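Local coordinates for quinoline 2-oxidoreductase large subunit (Pseudomonas putida, PDB 1T3Q), which carries the molybdenum and pterin cytosine dinucleotide cofactor of a molybdenum hydroxylase and probably oxidises quinoline at its 2-position, at residues 413-416 / 420-423; 341-346 / 373-378. All coordinates share one frame; numbering follows the deposited sequence.

Contact 1. Residues 413-416 / 420-423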
loop_
_atom_site.group_PDB
_atom_site.type_symbol
_atom_site.label_atom_id
_atom_site.label_comp_id
_atom_site.label_asym_id
_atom_site.label_seq_id
_atom_site.Cartn_x
_atom_site.Cartn_y
_atom_site.Cartn_z
ATOM N N PHE B 413 -32.644 0.339 -40.194
ATOM C CA PHE B 413 -32.257 -0.377 -41.405
ATOM C C PHE B 413 -31.246 -1.486 -41.121
ATOM O O PHE B 413 -30.218 -1.249 -40.488
ATOM C CB PHE B 413 -31.652 0.611 -42.405
ATOM C CG PHE B 413 -31.231 -0.018 -43.695
ATOM C CD1 PHE B 413 -32.166 -0.287 -44.692
ATOM C CD2 PHE B 413 -29.904 -0.384 -43.902
ATOM C CE1 PHE B 413 -31.783 -0.915 -45.876
ATOM C CE2 PHE B 413 -29.512 -1.013 -45.079
ATOM C CZ PHE B 413 -30.454 -1.279 -46.069
ATOM N N THR B 414 -31.534 -2.696 -41.596
ATOM C CA THR B 414 -30.618 -3.821 -41.397
ATOM C C THR B 414 -29.903 -4.129 -42.710
ATOM O O THR B 414 -30.542 -4.475 -43.704
ATOM C CB THR B 414 -31.364 -5.090 -40.925
ATOM O OG1 THR B 414 -32.021 -4.826 -39.680
ATOM C CG2 THR B 414 -30.387 -6.236 -40.724
ATOM N N ASN B 415 -28.577 -4.007 -42.723
ATOM C CA ASN B 415 -27.835 -4.265 -43.947
ATOM C C ASN B 415 -27.639 -5.748 -44.228
ATOM O O ASN B 415 -28.036 -6.603 -43.439
ATOM C CB ASN B 415 -26.478 -3.534 -43.943
ATOM C CG ASN B 415 -25.503 -4.084 -42.917
ATOM O OD1 ASN B 415 -25.590 -5.243 -42.501
ATOM N ND2 ASN B 415 -24.541 -3.252 -42.522
ATOM N N ARG B 416 -27.028 -6.038 -45.369
ATOM C CA ARG B 416 -26.787 -7.412 -45.797
ATOM C C ARG B 416 -26.052 -8.285 -44.783
ATOM O O ARG B 416 -26.261 -9.499 -44.749
ATOM C CB ARG B 416 -26.016 -7.412 -47.121
ATOM C CG ARG B 416 -25.635 -8.798 -47.627
ATOM C CD ARG B 416 -26.851 -9.603 -48.084
ATOM N NE ARG B 416 -26.463 -10.941 -48.519
ATOM C CZ ARG B 416 -26.148 -11.936 -47.695
ATOM N NH1 ARG B 416 -25.800 -13.118 -48.187
ATOM N NH2 ARG B 416 -26.201 -11.762 -46.380
ATOM N N THR B 420 -28.021 -3.642 -37.764
ATOM C CA THR B 420 -29.177 -2.760 -37.811
ATOM C C THR B 420 -28.813 -1.350 -37.356
ATOM O O THR B 420 -28.321 -1.155 -36.246
ATOM C CB THR B 420 -30.323 -3.293 -36.920
ATOM O OG1 THR B 420 -30.693 -4.608 -37.357
ATOM C CG2 THR B 420 -31.544 -2.377 -37.012
ATOM N N HIS B 421 -29.048 -0.377 -38.229
ATOM C CA HIS B 421 -28.772 1.020 -37.914
ATOM C C HIS B 421 -30.059 1.600 -37.327
ATOM O O HIS B 421 -31.122 1.508 -37.948
ATOM C CB HIS B 421 -28.383 1.789 -39.182
ATOM C CG HIS B 421 -27.244 1.181 -39.941
ATOM N ND1 HIS B 421 -27.388 0.066 -40.739
ATOM C CD2 HIS B 421 -25.943 1.543 -40.037
ATOM C CE1 HIS B 421 -26.227 -0.228 -41.298
ATOM N NE2 HIS B 421 -25.333 0.653 -40.887
ATOM N N ARG B 422 -29.969 2.199 -36.140
ATOM C CA ARG B 422 -31.150 2.751 -35.479
ATOM C C ARG B 422 -31.171 4.268 -35.296
ATOM O O ARG B 422 -32.224 4.893 -35.423
ATOM C CB ARG B 422 -31.348 2.050 -34.130
ATOM C CG ARG B 422 -31.581 0.546 -34.282
ATOM C CD ARG B 422 -31.884 -0.143 -32.963
ATOM N NE ARG B 422 -32.047 -1.582 -33.160
ATOM C CZ ARG B 422 -33.101 -2.145 -33.743
ATOM N NH1 ARG B 422 -33.152 -3.461 -33.884
ATOM N NH2 ARG B 422 -34.114 -1.399 -34.167
ATOM N N GLU B 423 -30.026 4.863 -34.981
ATOM C CA GLU B 423 -29.967 6.313 -34.821
ATOM C C GLU B 423 -28.535 6.797 -35.016
ATOM O O GLU B 423 -27.622 6.385 -34.297
ATOM C CB GLU B 423 -30.497 6.745 -33.439
ATOM C CG GLU B 423 -29.516 6.619 -32.263
ATOM C CD GLU B 423 -29.356 5.196 -31.748
ATOM O OE1 GLU B 423 -28.237 4.853 -31.310
ATOM O OE2 GLU B 423 -30.343 4.425 -31.760
#

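Contact 2. Residues 341-346 / 373-378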
loop_
_atom_site.group_PDB
_atom_site.type_symbol
_atom_site.label_atom_id
_atom_site.label_comp_id
_atom_site.label_asym_id
_atom_site.label_seq_id
_atom_site.Cartn_x
_atom_site.Cartn_y
_atom_site.Cartn_z
ATOM N N ASN B 341 -14.449 -7.902 -41.047
ATOM C CA ASN B 341 -15.418 -8.225 -42.088
ATOM C C ASN B 341 -16.858 -8.091 -41.613
ATOM O O ASN B 341 -17.761 -7.864 -42.420
ATOM C CB ASN B 341 -15.187 -9.641 -42.628
ATOM C CG ASN B 341 -14.099 -9.692 -43.684
ATOM O OD1 ASN B 341 -13.999 -10.658 -44.440
ATOM N ND2 ASN B 341 -13.271 -8.655 -43.737
ATOM N N ALA B 342 -17.080 -8.227 -40.310
ATOM C CA ALA B 342 -18.432 -8.105 -39.782
ATOM C C ALA B 342 -19.002 -6.709 -40.033
ATOM O O ALA B 342 -20.208 -6.551 -40.217
ATOM C CB ALA B 342 -18.449 -8.413 -38.289
ATOM N N VAL B 343 -18.139 -5.697 -40.043
ATOM C CA VAL B 343 -18.595 -4.322 -40.260
ATOM C C VAL B 343 -18.062 -3.728 -41.561
ATOM O O VAL B 343 -17.981 -2.506 -41.707
ATOM C CB VAL B 343 -18.153 -3.398 -39.095
ATOM C CG1 VAL B 343 -18.732 -3.898 -37.770
ATOM C CG2 VAL B 343 -16.638 -3.345 -39.021
ATOM N N ILE B 344 -17.714 -4.591 -42.509
ATOM C CA ILE B 344 -17.153 -4.157 -43.788
ATOM C C ILE B 344 -18.045 -3.222 -44.623
ATOM O O ILE B 344 -17.537 -2.452 -45.441
ATOM C CB ILE B 344 -16.752 -5.389 -44.651
ATOM C CG1 ILE B 344 -15.744 -4.977 -45.723
ATOM C CG2 ILE B 344 -17.981 -6.001 -45.311
ATOM C CD1 ILE B 344 -14.364 -4.661 -45.165
ATOM N N LEU B 345 -19.360 -3.275 -44.426
ATOM C CA LEU B 345 -20.264 -2.416 -45.189
ATOM C C LEU B 345 -20.354 -1.033 -44.568
ATOM O O LEU B 345 -20.855 -0.088 -45.184
ATOM C CB LEU B 345 -21.665 -3.025 -45.260
ATOM C CG LEU B 345 -21.732 -4.391 -45.944
ATOM C CD1 LEU B 345 -23.177 -4.867 -46.002
ATOM C CD2 LEU B 345 -21.145 -4.279 -47.339
ATOM N N GLY B 346 -19.870 -0.929 -43.339
ATOM C CA GLY B 346 -19.900 0.337 -42.643
ATOM C C GLY B 346 -21.247 1.034 -42.653
ATOM O O GLY B 346 -22.265 0.495 -42.223
ATOM N N VAL B 373 -8.661 -1.910 -33.829
ATOM C CA VAL B 373 -8.494 -3.315 -34.199
ATOM C C VAL B 373 -8.622 -3.609 -35.693
ATOM O O VAL B 373 -8.082 -2.876 -36.522
ATOM C CB VAL B 373 -9.455 -4.232 -33.381
ATOM C CG1 VAL B 373 -9.092 -4.153 -31.902
ATOM C CG2 VAL B 373 -10.911 -3.821 -33.581
ATOM N N GLY B 374 -9.331 -4.682 -36.038
ATOM C CA GLY B 374 -9.479 -5.053 -37.433
ATOM C C GLY B 374 -10.362 -4.172 -38.296
ATOM O O GLY B 374 -10.385 -4.335 -39.520
ATOM N N PHE B 375 -11.073 -3.231 -37.683
ATOM C CA PHE B 375 -11.964 -2.349 -38.439
ATOM C C PHE B 375 -11.190 -1.428 -39.384
ATOM O O PHE B 375 -11.668 -1.079 -40.462
ATOM C CB PHE B 375 -12.801 -1.487 -37.483
ATOM C CG PHE B 375 -13.499 -2.265 -36.397
ATOM C CD1 PHE B 375 -14.142 -3.469 -36.679
ATOM C CD2 PHE B 375 -13.546 -1.770 -35.097
ATOM C CE1 PHE B 375 -14.820 -4.163 -35.686
ATOM C CE2 PHE B 375 -14.221 -2.457 -34.091
ATOM C CZ PHE B 375 -14.864 -3.659 -34.387
ATOM N N THR B 376 -9.983 -1.046 -38.980
ATOM C CA THR B 376 -9.172 -0.129 -39.775
ATOM C C THR B 376 -8.823 -0.538 -41.207
ATOM O O THR B 376 -9.009 0.250 -42.134
ATOM C CB THR B 376 -7.855 0.216 -39.036
ATOM O OG1 THR B 376 -8.158 0.693 -37.717
ATOM C CG2 THR B 376 -7.093 1.299 -39.790
ATOM N N ALA B 377 -8.322 -1.757 -41.400
ATOM C CA ALA B 377 -7.920 -2.198 -42.738
ATOM C C ALA B 377 -9.027 -2.083 -43.781
ATOM O O ALA B 377 -8.815 -1.517 -44.858
ATOM C CB ALA B 377 -7.405 -3.635 -42.689
ATOM N N GLY B 378 -10.197 -2.623 -43.462
ATOM C CA GLY B 378 -11.318 -2.576 -44.391
ATOM C C GLY B 378 -11.804 -1.160 -44.645
ATOM O O GLY B 378 -12.256 -0.840 -45.741
#

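Contact 1. Residues 413-416 / 420-423
Phe413 and His421 face each other as an antiparallel hydrogen-bonded pair, with two backbone bonds between them: Phe413 N to His421 O at 3.0 Å and His421 N to Phe413 O at 2.7 Å. The same Phe413 O takes a second N-H, from the imidazole, His421 ND1 lying 3.1 Å away with an angle of 160° at the hydrogen. This oxygen sits in the plane of the His421 ring, while His421 N and His421 ND1 approach it from opposite faces of its carbonyl plane. The ring can double the backbone bond because His421 CG lies beside its own backbone N (chi1 -54°). An alanine here has no imidazole, and Phe413 O would probably be left with the backbone N-H alone while a gap opened beside Asn415 ND2.

Among the side-chain hydroxyls, Thr414 OG1 and Thr420 OG1 share a hydrogen bond of 2.7 Å across the adjoining non-hydrogen-bonded pair, whose CA atoms are 4.0 Å apart.

Van der Waals contact is lighter. Phe413 and His421 run side by side on one face of the strands, His421 ND1 standing near the edge of the phenyl ring. Asn415 ND2 meets His421 CE1 at 3.7 Å, the amide and imidazole planes being 75° apart, while Asn415 OD1 accepts a bond from Gln419 N. Outside the hairpin strands, the imidazole also meets the ring of Tyr426 at about a right angle.

The pairing, two residues per strand joined by a five-residue connection, is that of a short beta hairpin, with no third strand in its sheet.

Contact 2. Residues 341-346 / 373-378
The backbones of Val343 and Phe375 come no nearer than 7.2 Å between CA atoms, and those of Ile344 and Gly378 approach to 6.1 Å between CA atoms, with no hydrogen bond from one segment to the other. The contact is modest, burying 152 Å² in all, and apolar, since carbon meets carbon both where Val343 touches Phe375 and where Ile344 touches Gly378.

At one end, Val343 CG2 touches Phe375 CD1 at 3.4 Å and Phe375 CE1 at 3.9 Å, meeting the ring obliquely. That methyl occupies the place between its backbone N and carbonyl carbon, with chi1 -60° for CG1. The phenyl is also covered from within its own segment: Val373 CG2 sits 3.6 Å above one face of the Phe375 ring, displaced toward the rim.

Structurally, a type I beta turn from Val343 to Gly346, closed by Gly346 N to Val343 O at 3.0 Å, packs against the N-terminal part of helix 375-393 in the molybdopterin-binding domain.

At the other end, Ile344 sends its chain out with CG1 anti to the backbone N (chi1 -160°), and the terminal CD1 comes to 3.8 Å from Gly378 CA. A beta carbon at Gly378 would fall 2.6 Å from Ile344 CD1, so the absence of a side chain is what admits this methyl to the helix surface. Ile344 also touches Met302 and Asn317 of the neighbouring strands, and its carbonyl oxygen accepts a hydrogen bond from Arg382 NH2, farther along the same helix.

Contact 1 and contact 2 have centres 16 Å apart and meet at the end of the turn 343-346. His421 NE2 lies 3.3 Å from Gly346 O, a weak hydrogen bond that ties the hairpin to the end of the turn. Beside it, Leu345 CD1 packs 3.9 Å from Asn415 CG and 4.0 Å from Arg416 CB. The molybdenum site lies toward contact 2: the Phe375 side chain is about 7 Å from the dioxosulfidomolybdenum ion and about 3 Å from a bound glycerol, and Tyr370 and Arg371, just before 373-378, line the ion's pocket. Contact 2 thus includes the residue near the ion, while contact 1 touches contact 2 at its 345-346 end.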